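Local coordinates for Lin1840 protein (Listeria innocua serovar 6a, PDB 4ZOB), which probably hydrolyses terminal, non-reducing beta-D-glucosyl residues with release of beta-D-glucose, as a member of glycosyl hydrolase family 3, at residues Ala57-Gly62 and Val87-Val92; His131-Ser136 and Gln185-Val190; Lys191-Tyr196 and Trp251-Val256; Val234-Asn239 and Gly265-Asp270. The protein carries 1 engineered substitution. One frame throughout, in Å; residues are numbered along the deposited sequence.

Contact 1: residues Ala57-Gly62 and Val87-Val92. With LGC (D-glucono-1,5-lactone), chain C.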
# COMPACT_ATOMS: atom_id res chain seq x y z
N ALA A 57 -31.87 2.81 -28.09
CA ALA A 57 -31.00 2.74 -26.92
C ALA A 57 -31.55 1.76 -25.90
O ALA A 57 -32.77 1.64 -25.73
CB ALA A 57 -30.85 4.12 -26.30
N GLY A 58 -30.66 1.04 -25.22
CA GLY A 58 -31.08 -0.03 -24.30
C GLY A 58 -31.68 0.45 -22.99
O GLY A 58 -32.52 -0.22 -22.38
N SER A 59 -31.24 1.61 -22.54
CA SER A 59 -31.51 1.98 -21.19
C SER A 59 -31.20 3.41 -20.92
O SER A 59 -30.50 4.07 -21.68
CB SER A 59 -30.64 1.14 -20.29
OG SER A 59 -30.84 1.52 -18.94
N VAL A 60 -31.69 3.87 -19.77
CA VAL A 60 -31.43 5.21 -19.28
C VAL A 60 -30.86 5.14 -17.88
O VAL A 60 -31.20 4.27 -17.09
CB VAL A 60 -32.72 6.05 -19.17
CG1 VAL A 60 -32.42 7.48 -18.71
CG2 VAL A 60 -33.46 6.07 -20.49
N LEU A 61 -30.07 6.16 -17.58
CA LEU A 61 -29.38 6.30 -16.34
C LEU A 61 -29.66 7.70 -15.76
O LEU A 61 -29.40 8.73 -16.39
CB LEU A 61 -27.90 6.06 -16.64
CG LEU A 61 -26.80 7.05 -16.26
CD1 LEU A 61 -25.90 6.50 -15.16
CD2 LEU A 61 -26.01 7.32 -17.51
N GLY A 62 -30.25 7.72 -14.56
CA GLY A 62 -30.36 8.95 -13.79
C GLY A 62 -31.41 9.92 -14.25
O GLY A 62 -31.13 11.12 -14.35
N VAL A 87 -35.12 0.22 -20.00
CA VAL A 87 -34.88 -0.01 -18.56
C VAL A 87 -34.19 1.22 -17.99
O VAL A 87 -33.31 1.79 -18.62
CB VAL A 87 -34.08 -1.33 -18.30
CG1 VAL A 87 -32.65 -1.30 -18.87
CG2 VAL A 87 -34.11 -1.70 -16.81
N PHE A 88 -34.61 1.66 -16.81
CA PHE A 88 -34.25 2.97 -16.23
C PHE A 88 -33.49 2.66 -14.96
O PHE A 88 -34.03 1.96 -14.09
CB PHE A 88 -35.52 3.80 -15.86
CG PHE A 88 -36.14 4.58 -17.01
CD1 PHE A 88 -36.89 3.94 -17.97
CD2 PHE A 88 -36.00 5.96 -17.10
CE1 PHE A 88 -37.46 4.65 -19.02
CE2 PHE A 88 -36.54 6.67 -18.14
CZ PHE A 88 -37.27 6.02 -19.10
N MET A 89 -32.26 3.17 -14.86
CA MET A 89 -31.35 2.92 -13.72
C MET A 89 -30.94 4.21 -13.02
O MET A 89 -31.11 5.31 -13.54
CB MET A 89 -30.11 2.17 -14.15
CG MET A 89 -30.36 1.13 -15.23
SD MET A 89 -29.29 -0.29 -15.08
CE MET A 89 -29.48 -1.02 -16.69
N ALA A 90 -30.40 4.05 -11.82
CA ALA A 90 -30.12 5.16 -10.94
C ALA A 90 -29.24 4.73 -9.79
O ALA A 90 -29.17 3.53 -9.45
CB ALA A 90 -31.39 5.72 -10.37
N ASP A 91 -28.64 5.75 -9.18
CA ASP A 91 -27.80 5.63 -8.00
C ASP A 91 -28.63 5.85 -6.77
O ASP A 91 -28.65 6.95 -6.23
CB ASP A 91 -26.68 6.68 -8.05
CG ASP A 91 -25.66 6.39 -9.11
OD1 ASP A 91 -24.99 5.34 -9.04
OD2 ASP A 91 -25.53 7.23 -10.01
N VAL A 92 -29.34 4.83 -6.32
CA VAL A 92 -30.01 4.89 -5.03
C VAL A 92 -29.06 4.14 -4.08
O VAL A 92 -29.03 2.90 -4.07
CB VAL A 92 -31.43 4.30 -5.11
CG1 VAL A 92 -32.25 4.68 -3.87
CG2 VAL A 92 -32.17 4.82 -6.34
C1 LGC C . -19.56 6.47 -11.55
C2 LGC C . -19.39 5.60 -10.34
O5 LGC C . -20.88 6.71 -12.10
O1 LGC C . -18.59 7.02 -12.09
O2 LGC C . -18.22 4.84 -10.53
C3 LGC C . -20.49 4.56 -10.14
O3 LGC C . -20.38 3.97 -8.81
C4 LGC C . -21.85 5.20 -10.50
O4 LGC C . -22.92 4.27 -10.36
C5 LGC C . -21.82 5.67 -11.94
C6 LGC C . -23.18 6.22 -12.42
O6 LGC C . -23.80 7.01 -11.42
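Val87 O is gripped by two donors from the neighbouring strand: Val60 N meets it at 2.9 Å, nearly in line with the carbonyl bond, and the hydroxyl Ser59 OG donates to it at 2.5 Å from above the carbonyl plane. The hydroxyl reaches this position because OG lies anti to the backbone N of Ser59 (chi1 177°), which puts it beside the carbonyl carbon of Ser59, within reach of Val87 O. The main chains pair in parallel: Met89 N donates to Val60 O at 2.7 Å and Gly62 N to Met89 O at 2.8 Å. Ser59, Leu61, Val87 and Met89 lie on one face of the sheet, where the methyl Met89 CE rests 3.7 Å from Ser59 OG. On the other face Val60 and Phe88 run side by side, and Val60 CG2 sits 4.1 Å from the centroid of the Phe88 ring, 19° off its normal, a CH-pi contact over the face. Beyond the strand end, Asp91 OD1 accepts a hydrogen bond from O4 of the bound gluconolactone at 2.7 Å, so the end of strand 87-90 places a carboxylate at the sugar. The contact closes the beta-alpha-beta unit of strand 59-61, helix 66-78 and strand 87-90; that helix covers Phe88 through Met69, Ile72 and Gln73, while strands 23-25 and 133-134 continue the parallel sheet on either side.

Contact 2: residues His131-Ser136 and Gln185-Val190. With LGC (D-glucono-1,5-lactone), chain C.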
# COMPACT_ATOMS: atom_id res chain seq x y z
N HIS A 131 -37.85 4.49 -11.20
CA HIS A 131 -36.59 3.73 -11.40
C HIS A 131 -36.69 2.21 -11.24
O HIS A 131 -37.23 1.72 -10.26
CB HIS A 131 -35.50 4.23 -10.44
CG HIS A 131 -35.26 5.70 -10.54
ND1 HIS A 131 -34.69 6.28 -11.65
CD2 HIS A 131 -35.54 6.70 -9.67
CE1 HIS A 131 -34.64 7.59 -11.47
NE2 HIS A 131 -35.14 7.87 -10.28
N HIS A 132 -36.11 1.49 -12.20
CA HIS A 132 -36.14 0.05 -12.22
C HIS A 132 -34.96 -0.62 -11.54
O HIS A 132 -35.10 -1.72 -10.98
CB HIS A 132 -36.17 -0.45 -13.65
CG HIS A 132 -37.28 0.13 -14.46
ND1 HIS A 132 -37.21 0.26 -15.83
CD2 HIS A 132 -38.48 0.63 -14.08
CE1 HIS A 132 -38.33 0.82 -16.26
NE2 HIS A 132 -39.10 1.06 -15.22
N VAL A 133 -33.78 0.01 -11.64
CA VAL A 133 -32.51 -0.58 -11.17
C VAL A 133 -31.73 0.44 -10.37
O VAL A 133 -31.56 1.58 -10.80
CB VAL A 133 -31.60 -1.00 -12.33
CG1 VAL A 133 -30.45 -1.83 -11.83
CG2 VAL A 133 -32.38 -1.79 -13.35
N THR A 134 -31.26 0.04 -9.19
CA THR A 134 -30.27 0.82 -8.42
C THR A 134 -28.85 0.28 -8.58
O THR A 134 -28.61 -0.91 -8.63
CB THR A 134 -30.57 0.90 -6.90
OG1 THR A 134 -29.53 1.66 -6.26
CG2 THR A 134 -30.62 -0.48 -6.26
N PHE A 135 -27.92 1.21 -8.62
CA PHE A 135 -26.49 0.92 -8.63
C PHE A 135 -25.88 0.83 -7.18
O PHE A 135 -25.07 1.67 -6.75
CB PHE A 135 -25.79 2.03 -9.43
CG PHE A 135 -26.11 2.05 -10.90
CD1 PHE A 135 -26.16 0.88 -11.65
CD2 PHE A 135 -26.28 3.27 -11.58
CE1 PHE A 135 -26.40 0.92 -13.03
CE2 PHE A 135 -26.51 3.32 -12.95
CZ PHE A 135 -26.58 2.14 -13.67
N SER A 136 -26.29 -0.23 -6.48
CA SER A 136 -26.00 -0.51 -5.05
C SER A 136 -26.42 -1.98 -4.78
O SER A 136 -27.40 -2.44 -5.36
CB SER A 136 -26.80 0.46 -4.18
OG SER A 136 -27.04 0.04 -2.87
N GLN A 185 -40.44 -3.12 -5.21
CA GLN A 185 -39.10 -3.69 -5.10
C GLN A 185 -38.43 -3.40 -6.42
O GLN A 185 -39.10 -3.07 -7.39
CB GLN A 185 -39.15 -5.21 -4.86
CG GLN A 185 -40.06 -5.68 -3.72
CD GLN A 185 -39.64 -5.24 -2.32
OE1 GLN A 185 -40.47 -5.09 -1.45
NE2 GLN A 185 -38.35 -5.05 -2.11
N MET A 186 -37.11 -3.51 -6.47
CA MET A 186 -36.36 -3.16 -7.68
C MET A 186 -35.10 -4.01 -7.83
O MET A 186 -34.58 -4.56 -6.85
CB MET A 186 -35.95 -1.68 -7.63
CG MET A 186 -34.78 -1.39 -6.68
SD MET A 186 -34.56 0.35 -6.29
CE MET A 186 -34.36 1.05 -7.93
N ALA A 187 -34.59 -4.05 -9.05
CA ALA A 187 -33.35 -4.73 -9.35
C ALA A 187 -32.18 -4.00 -8.75
O ALA A 187 -32.13 -2.77 -8.73
CB ALA A 187 -33.14 -4.84 -10.85
N ALA A 188 -31.22 -4.80 -8.28
CA ALA A 188 -30.01 -4.30 -7.68
C ALA A 188 -28.80 -4.69 -8.53
O ALA A 188 -28.81 -5.71 -9.25
CB ALA A 188 -29.89 -4.86 -6.27
N CYS A 189 -27.77 -3.87 -8.44
CA CYS A 189 -26.55 -4.03 -9.24
C CYS A 189 -25.33 -3.96 -8.34
O CYS A 189 -25.00 -2.89 -7.81
CB CYS A 189 -26.43 -2.94 -10.29
SG CYS A 189 -24.85 -3.05 -11.19
N VAL A 190 -24.66 -5.08 -8.15
CA VAL A 190 -23.45 -5.13 -7.31
C VAL A 190 -22.30 -4.37 -7.96
O VAL A 190 -22.07 -4.51 -9.17
CB VAL A 190 -23.04 -6.58 -7.11
CG1 VAL A 190 -21.54 -6.73 -6.84
CG2 VAL A 190 -23.90 -7.19 -6.03
C1 LGC C . -19.56 6.47 -11.55
C2 LGC C . -19.39 5.60 -10.34
O5 LGC C . -20.88 6.71 -12.10
O1 LGC C . -18.59 7.02 -12.09
O2 LGC C . -18.22 4.84 -10.53
C3 LGC C . -20.49 4.56 -10.14
O3 LGC C . -20.38 3.97 -8.81
C4 LGC C . -21.85 5.20 -10.50
O4 LGC C . -22.92 4.27 -10.36
C5 LGC C . -21.82 5.67 -11.94
C6 LGC C . -23.18 6.22 -12.42
O6 LGC C . -23.80 7.01 -11.42
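Met186 begins its side chain with CG between the backbone N and the carbonyl carbon (chi1 76°) and bends about the CG-SD bond (chi3 -57°), which carries CE back against the 131-136 backbone, 3.5 Å from Thr134 N. Thr134 crosses this chain at about a right angle, its CB 3.9 Å from Met186 CE. The main-chain pairing is parallel but short. Ala187 N donates to His132 O at 3.1 Å, in the carbonyl plane, and Thr134 N returns a bond to Ala187 O at 3.0 Å; farther along, the bond from Cys189 N to Ser136 O is weak, consistent with less regular pairing beyond strand 133-134. Val133 CG2 packs on Ala187 CB at 4.0 Å. Cys189 approaches the Phe135 ring at its edge: Cys189 CB lies 4.1 Å from Phe135 CD1, and Cys189 SG 5.5 Å from the ring centroid, a sulfur-aromatic contact. Phe135 CD2 also lies 3.7 Å from O4 of the bound gluconolactone. Thr134 OG1 is satisfied outside the pair by Val92 O, and Ser136 OG by Tyr172. Chemically, then, two backbone bonds fix the register of these barrel strands, while apolar contacts fill in: the Met186 thioether on Thr134, the Ala187 methyl on Val133, and Cys189 at the edge of Phe135, near the sugar.

Contact 3: residues Lys191-Tyr196 and Trp251-Val256. With LGC (D-glucono-1,5-lactone), chain C; LGC (D-glucono-1,5-lactone), chain D.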
# COMPACT_ATOMS: atom_id res chain seq x y z
N LYS A 191 -21.55 -3.59 -7.17
CA LYS A 191 -20.34 -2.93 -7.71
C LYS A 191 -19.24 -2.86 -6.68
O LYS A 191 -19.54 -3.06 -5.52
CB LYS A 191 -20.67 -1.52 -8.20
CG LYS A 191 -21.27 -0.59 -7.16
CD LYS A 191 -21.84 0.68 -7.79
CE LYS A 191 -21.96 1.80 -6.78
NZ LYS A 191 -22.58 2.97 -7.44
N HIS A 192 -17.98 -2.60 -7.05
CA HIS A 192 -17.48 -2.50 -8.42
C HIS A 192 -16.57 -3.72 -8.65
O HIS A 192 -15.57 -3.89 -7.93
CB HIS A 192 -16.66 -1.22 -8.61
CG HIS A 192 -17.37 0.02 -8.20
ND1 HIS A 192 -17.47 0.42 -6.88
CD2 HIS A 192 -18.07 0.92 -8.92
CE1 HIS A 192 -18.19 1.52 -6.82
NE2 HIS A 192 -18.57 1.84 -8.04
N PHE A 193 -16.91 -4.53 -9.65
CA PHE A 193 -16.21 -5.80 -9.90
C PHE A 193 -14.93 -5.53 -10.70
O PHE A 193 -15.06 -5.16 -11.86
CB PHE A 193 -17.13 -6.77 -10.67
CG PHE A 193 -16.83 -8.22 -10.42
CD1 PHE A 193 -17.19 -8.80 -9.24
CD2 PHE A 193 -16.18 -8.98 -11.37
CE1 PHE A 193 -16.90 -10.14 -8.99
CE2 PHE A 193 -15.88 -10.30 -11.13
CZ PHE A 193 -16.24 -10.89 -9.94
N ALA A 194 -13.73 -5.66 -10.11
CA ALA A 194 -13.51 -6.03 -8.70
C ALA A 194 -12.31 -5.32 -8.05
O ALA A 194 -11.43 -4.80 -8.74
CB ALA A 194 -13.33 -7.53 -8.56
N ALA A 195 -12.32 -5.30 -6.72
CA ALA A 195 -11.13 -4.91 -5.90
C ALA A 195 -10.78 -3.41 -6.00
O ALA A 195 -9.63 -2.99 -5.71
CB ALA A 195 -9.92 -5.77 -6.26
N TYR A 196 -11.78 -2.62 -6.40
CA TYR A 196 -11.61 -1.18 -6.72
C TYR A 196 -11.11 -0.37 -5.53
O TYR A 196 -10.44 0.67 -5.72
CB TYR A 196 -12.97 -0.63 -7.20
CG TYR A 196 -13.10 0.86 -7.48
CD1 TYR A 196 -12.08 1.59 -8.07
CD2 TYR A 196 -14.29 1.51 -7.21
CE1 TYR A 196 -12.25 2.93 -8.36
CE2 TYR A 196 -14.46 2.84 -7.49
CZ TYR A 196 -13.45 3.54 -8.07
OH TYR A 196 -13.66 4.86 -8.33
N TRP A 251 -10.76 -13.04 -18.14
CA TRP A 251 -10.71 -13.98 -17.05
C TRP A 251 -11.63 -13.53 -15.90
O TRP A 251 -12.46 -14.30 -15.44
CB TRP A 251 -9.27 -14.20 -16.58
CG TRP A 251 -9.18 -14.87 -15.26
CD1 TRP A 251 -9.30 -16.23 -15.01
CD2 TRP A 251 -8.95 -14.25 -14.00
NE1 TRP A 251 -9.16 -16.46 -13.66
CE2 TRP A 251 -8.94 -15.26 -13.02
CE3 TRP A 251 -8.74 -12.92 -13.60
CZ2 TRP A 251 -8.74 -14.99 -11.68
CZ3 TRP A 251 -8.54 -12.65 -12.27
CH2 TRP A 251 -8.54 -13.69 -11.32
N LEU A 252 -11.51 -12.28 -15.46
CA LEU A 252 -12.26 -11.80 -14.29
C LEU A 252 -13.76 -12.01 -14.50
O LEU A 252 -14.43 -12.55 -13.65
CB LEU A 252 -11.95 -10.31 -13.97
CG LEU A 252 -12.74 -9.64 -12.80
CD1 LEU A 252 -12.46 -10.39 -11.50
CD2 LEU A 252 -12.49 -8.13 -12.57
N ASN A 253 -14.25 -11.59 -15.67
CA ASN A 253 -15.69 -11.54 -16.02
C ASN A 253 -16.27 -12.81 -16.69
O ASN A 253 -17.41 -13.17 -16.41
CB ASN A 253 -15.92 -10.33 -16.97
CG ASN A 253 -15.52 -8.98 -16.35
OD1 ASN A 253 -15.64 -8.77 -15.15
ND2 ASN A 253 -15.10 -8.04 -17.18
N ARG A 254 -15.53 -13.46 -17.60
CA ARG A 254 -16.01 -14.73 -18.21
C ARG A 254 -15.75 -15.86 -17.21
O ARG A 254 -16.69 -16.48 -16.67
CB ARG A 254 -15.32 -15.08 -19.55
CG ARG A 254 -15.59 -14.22 -20.79
CD ARG A 254 -17.05 -14.20 -21.17
NE ARG A 254 -17.32 -13.37 -22.35
CZ ARG A 254 -18.53 -13.25 -22.90
NH1 ARG A 254 -19.57 -13.89 -22.35
NH2 ARG A 254 -18.73 -12.48 -23.97
N ASP A 255 -14.46 -16.12 -16.94
CA ASP A 255 -14.07 -17.20 -16.05
C ASP A 255 -14.62 -16.97 -14.63
O ASP A 255 -15.34 -17.83 -14.13
CB ASP A 255 -12.54 -17.38 -16.05
CG ASP A 255 -12.00 -17.82 -17.43
OD1 ASP A 255 -12.67 -18.58 -18.14
OD2 ASP A 255 -10.88 -17.44 -17.81
N VAL A 256 -14.36 -15.82 -14.01
CA VAL A 256 -14.69 -15.72 -12.58
C VAL A 256 -16.17 -15.42 -12.41
O VAL A 256 -16.89 -16.21 -11.83
CB VAL A 256 -13.79 -14.70 -11.80
CG1 VAL A 256 -14.26 -14.54 -10.38
CG2 VAL A 256 -12.34 -15.16 -11.77
C1 LGC C . -19.56 6.47 -11.55
C2 LGC C . -19.39 5.60 -10.34
O5 LGC C . -20.88 6.71 -12.10
O1 LGC C . -18.59 7.02 -12.09
O2 LGC C . -18.22 4.84 -10.53
C3 LGC C . -20.49 4.56 -10.14
O3 LGC C . -20.38 3.97 -8.81
C4 LGC C . -21.85 5.20 -10.50
O4 LGC C . -22.92 4.27 -10.36
C5 LGC C . -21.82 5.67 -11.94
C6 LGC C . -23.18 6.22 -12.42
O6 LGC C . -23.80 7.01 -11.42
C1 LGC D . -4.43 -13.17 -13.62
C2 LGC D . -5.03 -14.53 -13.42
O5 LGC D . -4.22 -12.60 -14.97
O1 LGC D . -4.14 -12.50 -12.63
O2 LGC D . -4.43 -15.11 -12.26
C3 LGC D . -4.87 -15.39 -14.67
O3 LGC D . -5.53 -16.65 -14.48
C4 LGC D . -5.46 -14.60 -15.84
O4 LGC D . -5.58 -15.37 -17.05
C5 LGC D . -4.59 -13.36 -16.14
C6 LGC D . -5.28 -12.44 -17.16
O6 LGC D . -6.34 -11.68 -16.59
O HOH W 1 -15.56 -6.25 -14.37
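Phe193 and Leu252 form the tight part of this strand-on-helix contact: Leu252 CD1 comes within 3.4 Å of Phe193 CE2, and the two side chains cross at a slant. Phe193 CG stands anti to the backbone N (chi1 -153°), which extends the ring toward helix 250-260. There Val256 CG1 meets the ring edge at 4.2 Å from Phe193 CZ, and Ala194 CB adds a looser touch on Leu252 CD2 at 4.1 Å. The strand and helix axes lie 91° apart and 11.6 Å from each other, so these side chains span the gap. No direct hydrogen bond joins the segments. Instead, on the Asn253 side, a water lies within hydrogen-bonding distance of both Phe193 O (2.8 Å) and Asn253 OD1, while Asn253 ND2 is held by Ala246 O. Just before Phe193 in the same strand, Lys191 NZ donates to gluconolactone O3 at 2.8 Å, and His192 NE2 shares a nearly straight hydrogen bond of 2.9 Å with the same oxygen. On the helix, Trp251 presents one face to a second gluconolactone. The chemistry implies a division of labour: apolar packing joins the strand to its covering helix, whereas Lys191 and His192, just before Phe193, hold the sugar hydroxyl O3.

Contact 4: residues Val234-Asn239 and Gly265-Asp270. With LGC (D-glucono-1,5-lactone), chain C.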
# COMPACT_ATOMS: atom_id res chain seq x y z
N VAL A 234 -24.50 -6.77 -12.35
CA VAL A 234 -23.18 -6.39 -11.89
C VAL A 234 -22.62 -5.26 -12.73
O VAL A 234 -22.85 -5.19 -13.93
CB VAL A 234 -22.22 -7.59 -11.91
CG1 VAL A 234 -20.82 -7.18 -11.52
CG2 VAL A 234 -22.70 -8.65 -10.93
N MET A 235 -21.87 -4.38 -12.07
CA MET A 235 -21.14 -3.30 -12.75
C MET A 235 -19.64 -3.55 -12.65
O MET A 235 -19.13 -3.96 -11.60
CB MET A 235 -21.49 -1.97 -12.12
CG MET A 235 -20.83 -0.78 -12.80
SD MET A 235 -20.95 0.73 -11.80
CE MET A 235 -22.68 1.09 -12.04
N THR A 236 -18.94 -3.28 -13.76
CA THR A 236 -17.48 -3.33 -13.79
C THR A 236 -16.80 -2.22 -12.95
O THR A 236 -17.43 -1.21 -12.54
CB THR A 236 -16.93 -3.22 -15.23
OG1 THR A 236 -16.97 -1.85 -15.70
CG2 THR A 236 -17.68 -4.18 -16.20
N ALA A 237 -15.49 -2.41 -12.73
CA ALA A 237 -14.67 -1.48 -11.97
C ALA A 237 -13.76 -0.61 -12.84
O ALA A 237 -13.25 -1.05 -13.88
CB ALA A 237 -13.83 -2.27 -10.95
N PHE A 238 -13.50 0.61 -12.39
CA PHE A 238 -12.53 1.46 -13.10
C PHE A 238 -11.06 0.96 -13.10
O PHE A 238 -10.26 1.29 -14.02
CB PHE A 238 -12.55 2.86 -12.50
CG PHE A 238 -13.74 3.67 -12.91
CD1 PHE A 238 -14.09 3.78 -14.25
CD2 PHE A 238 -14.49 4.35 -11.96
CE1 PHE A 238 -15.17 4.57 -14.64
CE2 PHE A 238 -15.57 5.11 -12.33
CZ PHE A 238 -15.92 5.23 -13.68
N ASN A 239 -10.68 0.21 -12.07
CA ASN A 239 -9.29 -0.17 -11.87
C ASN A 239 -8.81 -1.31 -12.77
O ASN A 239 -9.59 -2.12 -13.27
CB ASN A 239 -9.06 -0.56 -10.41
CG ASN A 239 -10.00 -1.64 -9.91
OD1 ASN A 239 -11.18 -1.39 -9.68
ND2 ASN A 239 -9.48 -2.85 -9.75
N GLY A 265 -26.60 -12.48 -15.59
CA GLY A 265 -27.35 -11.21 -15.69
C GLY A 265 -26.62 -10.17 -16.53
O GLY A 265 -25.63 -10.47 -17.19
N VAL A 266 -27.12 -8.94 -16.53
CA VAL A 266 -26.45 -7.89 -17.30
C VAL A 266 -25.17 -7.49 -16.55
O VAL A 266 -25.16 -7.36 -15.32
CB VAL A 266 -27.35 -6.66 -17.51
CG1 VAL A 266 -26.59 -5.57 -18.25
CG2 VAL A 266 -28.60 -7.06 -18.28
N LEU A 267 -24.09 -7.34 -17.32
CA LEU A 267 -22.86 -6.81 -16.81
C LEU A 267 -22.73 -5.43 -17.42
O LEU A 267 -22.48 -5.32 -18.63
CB LEU A 267 -21.63 -7.68 -17.18
CG LEU A 267 -20.27 -7.04 -16.81
CD1 LEU A 267 -20.25 -6.69 -15.32
CD2 LEU A 267 -19.06 -7.88 -17.16
N ILE A 268 -22.87 -4.41 -16.57
CA ILE A 268 -22.82 -3.03 -17.03
C ILE A 268 -21.42 -2.46 -16.81
O ILE A 268 -20.79 -2.75 -15.81
CB ILE A 268 -23.91 -2.14 -16.36
CG1 ILE A 268 -24.00 -0.79 -17.05
CG2 ILE A 268 -23.68 -1.94 -14.87
CD1 ILE A 268 -25.12 0.11 -16.53
N SER A 269 -20.93 -1.65 -17.71
CA SER A 269 -19.72 -0.90 -17.46
C SER A 269 -19.94 0.25 -16.49
O SER A 269 -21.03 0.74 -16.33
CB SER A 269 -19.18 -0.38 -18.77
OG SER A 269 -19.81 0.80 -19.15
N ASP A 270 -18.89 0.67 -15.83
CA ASP A 270 -18.93 1.89 -15.07
C ASP A 270 -18.78 3.00 -16.08
O ASP A 270 -18.54 2.75 -17.26
CB ASP A 270 -17.86 1.92 -13.97
CG ASP A 270 -18.23 2.86 -12.82
OD1 ASP A 270 -19.04 3.76 -13.01
OD2 ASP A 270 -17.72 2.74 -11.73
C1 LGC C . -19.56 6.47 -11.55
C2 LGC C . -19.39 5.60 -10.34
O5 LGC C . -20.88 6.71 -12.10
O1 LGC C . -18.59 7.02 -12.09
O2 LGC C . -18.22 4.84 -10.53
C3 LGC C . -20.49 4.56 -10.14
O3 LGC C . -20.38 3.97 -8.81
C4 LGC C . -21.85 5.20 -10.50
O4 LGC C . -22.92 4.27 -10.36
C5 LGC C . -21.82 5.67 -11.94
C6 LGC C . -23.18 6.22 -12.42
O6 LGC C . -23.80 7.01 -11.42
O HOH W 2 -15.46 1.21 -10.46
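Two neighbouring parallel strands of the TIM-barrel-like N-terminal domain pair here, and their C-terminal ends lead into the sugar pocket. Val234 N donates to Val266 O, Ile268 N to Val234 O at 2.8 Å, and Thr236 N to Ile268 O at 2.8 Å, all nearly straight. Past the last of these bonds a side chain takes over: Asp270 N donates to Thr236 OG1 at 3.2 Å, the hydroxyl being turned between the backbone N and the carbonyl carbon (chi1 77°); it also bonds Thr247. Met235 and Ile268 lie side by side on one face, Met235 CB to Ile268 CG2 3.5 Å, while Leu267 CD1 packs on Val234 CG1 on the other. Met235 SD then meets the Asp270 carboxylate, lying 3.6 Å from Asp270 CG. That carboxylate stacks on the Phe238 ring with planes 17° apart, and Asp270 CB lies 4.0 Å from the centroid over the same ring. Asp270 OD2 accepts a very short bond, 2.5 Å, from gluconolactone O2, and a water bridges this oxygen to Phe238 N. Family 3 enzymes use an aspartate as nucleophile; the approach of Asp270 OD1 to lactone C1, 3.1 Å, is consistent with that role. Strand 187-193 flanks strand 233-236 on its other side, helix 250-260 covers Val234 and Leu267, and helix 273-276 packs on Thr236 and Phe238.

In the fold
From the N terminus, contact 1 comes first, closing the crossover through helix 66-78 between strands 59-61 and 87-90. Contact 2 follows in series, closing an excursion of 48 residues that includes helix 158-173; it adjoins contact 1 because strands 87-90 and 133-134 are neighbours. Contact 3 closes 54 residues, among them strand 233-236, and shares strand 187-193 with contact 2. Contact 4 closes 25, including helix 250-260, so the segments of contacts 3 and 4 alternate and the two cross. The four contacts draw on six consecutive strands of the parallel sheet and one outer helix, and all touch the same gluconolactone through residues at or near the strand ends.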